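Local coordinates for CBS domain-containing protein CBSX2, chloroplastic (Arabidopsis thaliana, PDB 4GQY) that binds adenosine monophosphate through its paired CBS domains and probably acts as an adenylate-sensing partner of thioredoxin in the chloroplast, at residues P108-D113 against P133-D138. Numbering follows the deposited sequence.
With AMP (adenosine monophosphate), chain E.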
# COMPACT_ATOMS: atom_id res chain seq x y z
N PRO A 108 11.71 7.54 -2.66
CA PRO A 108 10.55 6.78 -3.15
C PRO A 108 10.84 5.30 -3.31
O PRO A 108 12.01 4.91 -3.31
CB PRO A 108 10.28 7.40 -4.53
CG PRO A 108 11.59 8.01 -4.95
CD PRO A 108 12.28 8.44 -3.67
N LEU A 109 9.80 4.48 -3.44
CA LEU A 109 9.97 3.09 -3.83
C LEU A 109 10.45 3.08 -5.27
O LEU A 109 9.98 3.87 -6.10
CB LEU A 109 8.66 2.32 -3.74
CG LEU A 109 8.04 2.11 -2.37
CD1 LEU A 109 6.85 1.17 -2.44
CD2 LEU A 109 9.08 1.61 -1.38
N VAL A 110 11.38 2.17 -5.56
CA VAL A 110 11.99 2.10 -6.88
C VAL A 110 12.18 0.66 -7.33
O VAL A 110 12.09 -0.27 -6.52
CB VAL A 110 13.36 2.81 -6.94
CG1 VAL A 110 13.21 4.28 -6.53
CG2 VAL A 110 14.39 2.08 -6.06
N VAL A 111 12.41 0.49 -8.64
CA VAL A 111 12.76 -0.80 -9.22
C VAL A 111 14.05 -0.70 -10.03
O VAL A 111 14.55 0.42 -10.29
CB VAL A 111 11.67 -1.30 -10.17
CG1 VAL A 111 10.39 -1.60 -9.39
CG2 VAL A 111 11.43 -0.26 -11.29
N ARG A 112 14.58 -1.86 -10.42
CA ARG A 112 15.75 -1.95 -11.29
C ARG A 112 15.27 -2.16 -12.73
O ARG A 112 14.16 -2.65 -12.94
CB ARG A 112 16.60 -3.17 -10.87
CG ARG A 112 17.19 -3.09 -9.46
CD ARG A 112 18.29 -2.03 -9.41
NE ARG A 112 19.31 -2.36 -10.41
CZ ARG A 112 20.33 -3.19 -10.18
NH1 ARG A 112 20.47 -3.73 -8.97
NH2 ARG A 112 21.21 -3.47 -11.14
N ASP A 113 16.11 -1.81 -13.71
CA ASP A 113 15.74 -2.03 -15.11
C ASP A 113 15.61 -3.51 -15.47
O ASP A 113 14.94 -3.86 -16.45
CB ASP A 113 16.68 -1.29 -16.08
CG ASP A 113 18.15 -1.74 -15.99
OD1 ASP A 113 18.55 -2.46 -15.04
OD2 ASP A 113 18.92 -1.33 -16.87
N PRO A 133 10.13 5.12 -10.28
CA PRO A 133 11.42 5.57 -10.80
C PRO A 133 12.33 4.35 -10.86
O PRO A 133 12.22 3.45 -10.03
CB PRO A 133 11.90 6.55 -9.73
CG PRO A 133 10.68 6.91 -8.93
CD PRO A 133 9.86 5.64 -8.93
N VAL A 134 13.15 4.28 -11.90
CA VAL A 134 14.02 3.14 -12.16
C VAL A 134 15.44 3.60 -11.96
O VAL A 134 15.86 4.58 -12.60
CB VAL A 134 13.87 2.67 -13.62
CG1 VAL A 134 14.55 1.30 -13.80
CG2 VAL A 134 12.40 2.58 -14.00
N VAL A 135 16.18 2.91 -11.07
CA VAL A 135 17.55 3.30 -10.72
C VAL A 135 18.56 2.16 -10.98
O VAL A 135 18.17 1.00 -11.08
CB VAL A 135 17.68 3.71 -9.23
CG1 VAL A 135 16.82 4.93 -8.91
CG2 VAL A 135 17.29 2.55 -8.35
N ASP A 136 19.84 2.49 -11.08
CA ASP A 136 20.85 1.42 -11.21
C ASP A 136 21.24 0.90 -9.82
O ASP A 136 20.59 1.25 -8.82
CB ASP A 136 22.08 1.89 -12.00
CG ASP A 136 22.77 3.09 -11.36
OD1 ASP A 136 22.75 3.23 -10.12
OD2 ASP A 136 23.36 3.90 -12.11
N ALA A 137 22.31 0.09 -9.75
CA ALA A 137 22.78 -0.49 -8.49
C ALA A 137 23.27 0.55 -7.48
O ALA A 137 23.29 0.29 -6.27
CB ALA A 137 23.89 -1.53 -8.75
N ASP A 138 23.69 1.71 -7.97
CA ASP A 138 24.18 2.78 -7.12
C ASP A 138 23.17 3.88 -6.89
O ASP A 138 23.53 4.94 -6.40
CB ASP A 138 25.43 3.40 -7.73
CG ASP A 138 26.58 2.43 -7.78
OD1 ASP A 138 26.65 1.54 -6.90
OD2 ASP A 138 27.42 2.57 -8.69
P AMP E . 0.96 9.67 -7.60
O1P AMP E . -0.56 9.70 -7.47
O2P AMP E . 1.56 8.27 -7.72
O3P AMP E . 1.48 10.68 -8.61
O5' AMP E . 1.52 10.24 -6.22
C5' AMP E . 0.80 10.06 -5.01
C4' AMP E . 1.69 10.35 -3.82
O4' AMP E . 2.65 9.27 -3.67
C3' AMP E . 2.50 11.64 -3.89
O3' AMP E . 2.71 12.14 -2.57
C2' AMP E . 3.84 11.16 -4.44
O2' AMP E . 4.92 12.01 -4.11
C1' AMP E . 3.98 9.78 -3.79
N9 AMP E . 4.72 8.83 -4.62
C8 AMP E . 4.56 8.72 -5.96
N7 AMP E . 5.36 7.75 -6.48
C5 AMP E . 6.06 7.23 -5.46
C6 AMP E . 7.09 6.20 -5.31
N6 AMP E . 7.51 5.51 -6.39
N1 AMP E . 7.56 5.95 -4.06
C2 AMP E . 7.14 6.62 -2.98
N3 AMP E . 6.22 7.59 -3.05
C4 AMP E . 5.65 7.94 -4.23
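One face of the Arg112 guanidinium is turned to Ala137 N, which stands 3.8 Å from the plane at the middle of the group; Asp136 C lies over that same face, while Val135 O approaches obliquely. Bends at chi2 (-71°) and chi3 (-57°) curl the arginine chain back over 133-138, although its first bond points away, and bring Arg112 CD to 3.5 Å from Val135 O. Its NE is not in contact with Asp136 OD1; that oxygen instead accepts from Asp138 N, forming an Asx turn, and from Lys140 N. Two bonds make the single beta bridge between Val111 and Val134: Val111 N donates to Pro133 O over 3.3 Å, and Val135 N to Val111 O over 3.1 Å. Thus 108-113, part of the loop between strand 105-106 and helix 117-127, is stitched to strand 131-135, the outermost within this chain of the sheet it forms with 141-146 and 11-12; both segments belong to the second CBS motif. At the nucleotide end, the adenine is read by the backbone of Leu109: its N donates to AMP N1 at 2.8 Å and its O accepts from AMP N6 at 3.0 Å, a donor-acceptor pair that matches the Watson-Crick edge of adenine. The ring of Pro133 adjoins this site, with CD 3.3 Å from Leu109 O. Valines pack to either side of the bridge. With CG1 anti to the carbonyl carbon (chi1 -58°), CG2 of Val110 falls between N and C and meets Val135 CG2 at 3.7 Å, the two side chains crossing near a right angle beside Leu49 of strand 49-54. Val111 and Val134 touch through their CG2 methyls next to Val6, and Val110 also packs on Asp119 of the second subunit.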